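Oxidoreductase, NAD-binding/iron-sulfur cluster-binding protein (Nitratireductor pacificus pht-3B, PDB 6ZXU) is a catabolic reductive dehalogenase that removes halogen from organohalide substrates, using cobalamin and two [4Fe-4S] clusters. Local coordinates at residues Asn109-Ala114 against Val122-Leu127; Gly214-Val219 against Leu223-Leu228. All blocks are in the same frame, centred on the assembly; numbering follows the deposited sequence.

Contact 1: residues Asn109-Ala114 against Val122-Leu127; sequences NLKASA and VGICRL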
loop_
_atom_site.group_PDB
_atom_site.type_symbol
_atom_site.label_atom_id
_atom_site.label_comp_id
_atom_site.label_asym_id
_atom_site.label_seq_id
_atom_site.Cartn_x
_atom_site.Cartn_y
_atom_site.Cartn_z
ATOM N N ASN A 109 11.725 -6.596 -16.140
ATOM C CA ASN A 109 11.149 -7.081 -14.873
ATOM C C ASN A 109 11.672 -6.379 -13.666
ATOM O O ASN A 109 10.939 -6.041 -12.771
ATOM C CB ASN A 109 11.313 -8.570 -14.766
ATOM C CG ASN A 109 10.998 -9.087 -13.380
ATOM O OD1 ASN A 109 11.898 -9.225 -12.562
ATOM N ND2 ASN A 109 9.718 -9.411 -13.146
ATOM N N LEU A 110 12.961 -6.142 -13.632
ATOM C CA LEU A 110 13.543 -5.545 -12.471
ATOM C C LEU A 110 13.252 -4.037 -12.415
ATOM O O LEU A 110 13.084 -3.461 -11.349
ATOM C CB LEU A 110 15.021 -5.818 -12.476
ATOM C CG LEU A 110 15.807 -5.705 -11.223
ATOM C CD1 LEU A 110 15.235 -6.560 -10.114
ATOM C CD2 LEU A 110 17.290 -6.062 -11.509
ATOM N N LYS A 111 13.220 -3.381 -13.578
ATOM C CA LYS A 111 12.774 -1.982 -13.636
ATOM C C LYS A 111 11.317 -1.813 -13.239
ATOM O O LYS A 111 10.996 -0.954 -12.493
ATOM C CB LYS A 111 12.942 -1.425 -15.048
ATOM C CG LYS A 111 14.360 -1.113 -15.428
ATOM C CD LYS A 111 14.340 -0.643 -16.906
ATOM C CE LYS A 111 15.383 0.400 -17.099
ATOM N NZ LYS A 111 15.356 0.731 -18.559
ATOM N N ALA A 112 10.466 -2.717 -13.693
ATOM C CA ALA A 112 9.062 -2.725 -13.300
ATOM C C ALA A 112 8.896 -2.986 -11.798
ATOM O O ALA A 112 8.007 -2.405 -11.151
ATOM C CB ALA A 112 8.296 -3.770 -14.095
ATOM N N SER A 113 9.797 -3.740 -11.228
ATOM C CA SER A 113 9.805 -4.000 -9.789
ATOM C C SER A 113 10.116 -2.755 -9.041
ATOM O O SER A 113 9.500 -2.520 -7.999
ATOM C CB SER A 113 10.800 -5.119 -9.407
ATOM O OG SER A 113 10.512 -6.349 -10.030
ATOM N N ALA A 114 11.109 -1.976 -9.487
ATOM C CA ALA A 114 11.463 -0.770 -8.816
ATOM C C ALA A 114 10.354 0.286 -8.853
ATOM O O ALA A 114 10.093 0.957 -7.865
ATOM C CB ALA A 114 12.747 -0.238 -9.372
ATOM N N VAL A 122 14.329 4.886 -12.960
ATOM C CA VAL A 122 15.179 3.695 -12.877
ATOM C C VAL A 122 16.031 3.558 -14.172
ATOM O O VAL A 122 15.557 3.848 -15.240
ATOM C CB VAL A 122 14.333 2.381 -12.733
ATOM C CG1 VAL A 122 15.227 1.197 -12.481
ATOM C CG2 VAL A 122 13.273 2.505 -11.621
ATOM N N GLY A 123 17.281 3.099 -14.021
ATOM C CA GLY A 123 18.105 2.751 -15.144
ATOM C C GLY A 123 19.077 1.654 -14.770
ATOM O O GLY A 123 19.223 1.289 -13.612
ATOM N N ILE A 124 19.718 1.100 -15.768
ATOM C CA ILE A 124 20.675 -0.004 -15.557
ATOM C C ILE A 124 21.988 0.307 -16.282
ATOM O O ILE A 124 21.988 0.863 -17.401
ATOM C CB ILE A 124 20.098 -1.317 -16.117
ATOM C CG1 ILE A 124 18.994 -1.801 -15.205
ATOM C CG2 ILE A 124 21.177 -2.414 -16.198
ATOM C CD1 ILE A 124 18.081 -2.793 -15.822
ATOM N N CYS A 125 23.093 0.021 -15.627
ATOM C CA CYS A 125 24.401 0.113 -16.267
ATOM C C CYS A 125 25.280 -1.070 -15.918
ATOM O O CYS A 125 24.983 -1.847 -14.984
ATOM C CB CYS A 125 25.110 1.404 -15.922
ATOM S SG CYS A 125 25.576 1.646 -14.240
ATOM N N ARG A 126 26.359 -1.216 -16.701
ATOM C CA ARG A 126 27.431 -2.159 -16.434
ATOM C C ARG A 126 28.383 -1.571 -15.404
ATOM O O ARG A 126 28.646 -0.335 -15.340
ATOM C CB ARG A 126 28.128 -2.554 -17.793
ATOM N N LEU A 127 28.885 -2.454 -14.535
ATOM C CA LEU A 127 29.967 -2.057 -13.597
ATOM C C LEU A 127 31.356 -2.352 -14.227
ATOM O O LEU A 127 31.519 -3.407 -14.900
ATOM C CB LEU A 127 29.877 -2.893 -12.324
ATOM C CG LEU A 127 28.714 -2.656 -11.367
ATOM C CD1 LEU A 127 28.669 -3.818 -10.345
ATOM C CD2 LEU A 127 28.866 -1.281 -10.662
#
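Helix 103-116 packs on edge strand 121-126 of a four-stranded antiparallel sheet, with Lys111 and Ala114, one turn apart, meeting Val122 and Ile124. The short axes approach to 8.7 Å and run 145° apart, closer to antiparallel than perpendicular. Val122 and Ile124 point at the helix, and each branch of Val122 takes its own partner: CG1 meets CG of Lys111 at 3.8 Å, while CG2 presses on CB of Ala114 at 3.6 Å. The Lys111 chain starts with CG anti to its own carbonyl carbon (chi1 -75°), which lays it alongside Val122, the two side chains passing in opposite directions. The same Lys111 CG also touches CD1 at the end of Ile124, 4.1 Å off. Beyond a bend at chi3 (146°), Lys111 CE lies against the peptide between Val122 and Gly123, 3.9 Å from Val122 O and 4.1 Å from Gly123 CA. NZ then forms a salt bridge with Asp246, whose OD2 also accepts the backbone N-H of Ile124. Leu144 of the neighbouring strand 142-149 also touches Leu110, Val122 and Ile124. With an alanine here instead of Lys111, Asp246 would probably lose its cationic mate and a gap would open beside Val122 and Ile124. The lysine thus works twice: its methylenes extend the apolar interface, and its ammonium is likely to balance the carboxylate that accepts a backbone N-H of the edge strand.

Contact 2: residues Gly214-Val219 against Leu223-Leu228; sequences GLARVV and LVAPFL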
loop_
_atom_site.group_PDB
_atom_site.type_symbol
_atom_site.label_atom_id
_atom_site.label_comp_id
_atom_site.label_asym_id
_atom_site.label_seq_id
_atom_site.Cartn_x
_atom_site.Cartn_y
_atom_site.Cartn_z
ATOM N N GLY A 214 22.009 6.774 -16.903
ATOM C CA GLY A 214 21.132 7.642 -17.675
ATOM C C GLY A 214 20.066 8.362 -16.865
ATOM O O GLY A 214 19.110 8.850 -17.431
ATOM N N LEU A 215 20.250 8.497 -15.540
ATOM C CA LEU A 215 19.240 9.168 -14.699
ATOM C C LEU A 215 19.554 10.616 -14.501
ATOM O O LEU A 215 18.668 11.399 -14.231
ATOM C CB LEU A 215 19.150 8.471 -13.298
ATOM C CG LEU A 215 18.929 6.983 -13.193
ATOM C CD1 LEU A 215 18.511 6.624 -11.781
ATOM C CD2 LEU A 215 17.875 6.571 -14.180
ATOM N N ALA A 216 20.833 10.997 -14.591
ATOM C CA ALA A 216 21.213 12.355 -14.293
ATOM C C ALA A 216 22.409 12.856 -15.105
ATOM O O ALA A 216 23.080 12.086 -15.757
ATOM C CB ALA A 216 21.451 12.509 -12.803
ATOM N N ARG A 217 22.629 14.157 -15.017
ATOM C CA ARG A 217 23.794 14.830 -15.503
ATOM C C ARG A 217 24.310 15.690 -14.395
ATOM O O ARG A 217 23.633 15.861 -13.401
ATOM C CB ARG A 217 23.445 15.763 -16.650
ATOM C CG ARG A 217 22.596 15.118 -17.717
ATOM C CD ARG A 217 22.552 15.997 -18.971
ATOM N NE ARG A 217 21.711 17.157 -18.850
ATOM C CZ ARG A 217 21.429 17.984 -19.869
ATOM N NH1 ARG A 217 21.947 17.819 -21.094
ATOM N NH2 ARG A 217 20.620 19.015 -19.652
ATOM N N VAL A 218 25.520 16.221 -14.569
ATOM C CA VAL A 218 26.236 16.999 -13.530
ATOM C C VAL A 218 26.152 18.458 -13.835
ATOM O O VAL A 218 26.459 18.864 -14.918
ATOM C CB VAL A 218 27.699 16.537 -13.404
ATOM C CG1 VAL A 218 28.352 17.211 -12.256
ATOM C CG2 VAL A 218 27.786 15.016 -13.260
ATOM N N VAL A 219 25.705 19.252 -12.884
ATOM C CA VAL A 219 25.753 20.698 -13.032
ATOM C C VAL A 219 26.427 21.310 -11.801
ATOM O O VAL A 219 25.913 21.168 -10.660
ATOM C CB VAL A 219 24.350 21.288 -13.200
ATOM C CG1 VAL A 219 24.391 22.812 -13.135
ATOM C CG2 VAL A 219 23.753 20.807 -14.502
ATOM N N LEU A 223 24.444 16.431 -9.085
ATOM C CA LEU A 223 23.553 15.711 -9.980
ATOM C C LEU A 223 22.224 16.413 -10.160
ATOM O O LEU A 223 21.704 17.002 -9.229
ATOM C CB LEU A 223 23.272 14.333 -9.455
ATOM C CG LEU A 223 24.410 13.344 -9.418
ATOM C CD1 LEU A 223 23.871 12.072 -8.815
ATOM C CD2 LEU A 223 24.982 13.102 -10.814
ATOM N N VAL A 224 21.757 16.425 -11.401
ATOM C CA VAL A 224 20.496 17.037 -11.819
ATOM C C VAL A 224 19.755 16.022 -12.670
ATOM O O VAL A 224 20.282 15.509 -13.637
ATOM C CB VAL A 224 20.690 18.347 -12.609
ATOM C CG1 VAL A 224 19.335 18.865 -13.076
ATOM C CG2 VAL A 224 21.310 19.447 -11.752
ATOM N N ALA A 225 18.561 15.630 -12.268
ATOM C CA ALA A 225 17.803 14.613 -13.037
ATOM C C ALA A 225 16.687 15.275 -13.748
ATOM O O ALA A 225 16.011 16.123 -13.154
ATOM C CB ALA A 225 17.251 13.533 -12.104
ATOM N N PRO A 226 16.493 14.961 -15.037
ATOM C CA PRO A 226 15.285 15.459 -15.713
ATOM C C PRO A 226 14.026 15.052 -14.901
ATOM O O PRO A 226 13.981 13.959 -14.336
ATOM C CB PRO A 226 15.300 14.715 -17.072
ATOM C CG PRO A 226 16.088 13.491 -16.817
ATOM C CD PRO A 226 17.155 13.925 -15.836
ATOM N N PHE A 227 13.069 15.958 -14.848
ATOM C CA PHE A 227 11.788 15.781 -14.221
ATOM C C PHE A 227 11.753 15.865 -12.709
ATOM O O PHE A 227 10.754 16.189 -12.149
ATOM C CB PHE A 227 11.162 14.415 -14.650
ATOM C CG PHE A 227 10.943 14.233 -16.136
ATOM C CD1 PHE A 227 10.092 15.079 -16.840
ATOM C CD2 PHE A 227 11.530 13.191 -16.815
ATOM C CE1 PHE A 227 9.857 14.898 -18.168
ATOM C CE2 PHE A 227 11.256 12.971 -18.145
ATOM C CZ PHE A 227 10.442 13.842 -18.836
ATOM N N LEU A 228 12.841 15.564 -12.009
ATOM C CA LEU A 228 12.844 15.492 -10.532
ATOM C C LEU A 228 13.348 16.782 -9.947
ATOM O O LEU A 228 14.352 16.863 -9.310
ATOM C CB LEU A 228 13.642 14.312 -10.074
ATOM C CG LEU A 228 13.305 12.973 -10.659
ATOM C CD1 LEU A 228 14.038 11.875 -9.872
ATOM C CD2 LEU A 228 11.825 12.627 -10.804
HETATM O O HOH W 1 19.714 16.720 -16.393
#
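Val224 lies across from Arg217 in a pair of short strands, and its side chain leans on Val219. Its CB lies 3.9 Å from O of Arg217. Of its two methyls, CG1 is anti to the backbone N (chi1 176°) and meets nothing of 214-219, which leaves CG2, beside that N, as the branch turned to Val219. This CG2 crosses over Val219 and meets its CB at 3.8 Å, a small apolar patch on the exposed part of the contact. The backbones here form the antiparallel beta hairpin of strands 217-219 and 222-224, in which Arg217 and Val224 are the hydrogen-bonded pair: Arg217 N gives to Val224 O at 3.0 Å, nearly straight at 169°, and Val224 N returns a bond to Arg217 O at 2.8 Å. The water accepts from Arg217 NE and donates to Val224 O, so that carbonyl is gripped twice, while NH1 of the arginine bonds Gly253 O and Ala250 O. On the other face, in the non-hydrogen-bonded pair with Val218, Leu223 sends CD2 to CG2 of Val218 (4.2 Å) and to CB of Ala216 (4.1 Å), and also touches Val211 of helix 206-212. Ahead of the strand, after a Schellman motif at Gly214, Leu215 O is buried without a hydrogen-bonding partner; Ala225 CB and Pro226 CD close over it, and Ala225 CA offers it a C-H contact.

How the contacts relate
Contact 1 closes before contact 2 opens along the chain, and their centres lie about 17 Å apart. They meet at Leu215, whose CD2 packs 3.5 Å from N of Gly123 and also touches the carbonyl carbon of Val122. Both belong to the neighbourhood of the antiparallel sheet 121-126, 142-149, 232-239, 194-198. Helix 103-116 covers the face bearing Val122 and Ile124, while helix 206-212, met by Cys125, lies over the other face and carries the hairpin of contact 2 on its flank. Leu215 and Leu223 tie that hairpin to strands 142-149 and 232-239. Both contacts are structural packing, away from the cobalamin and the iron-sulfur clusters.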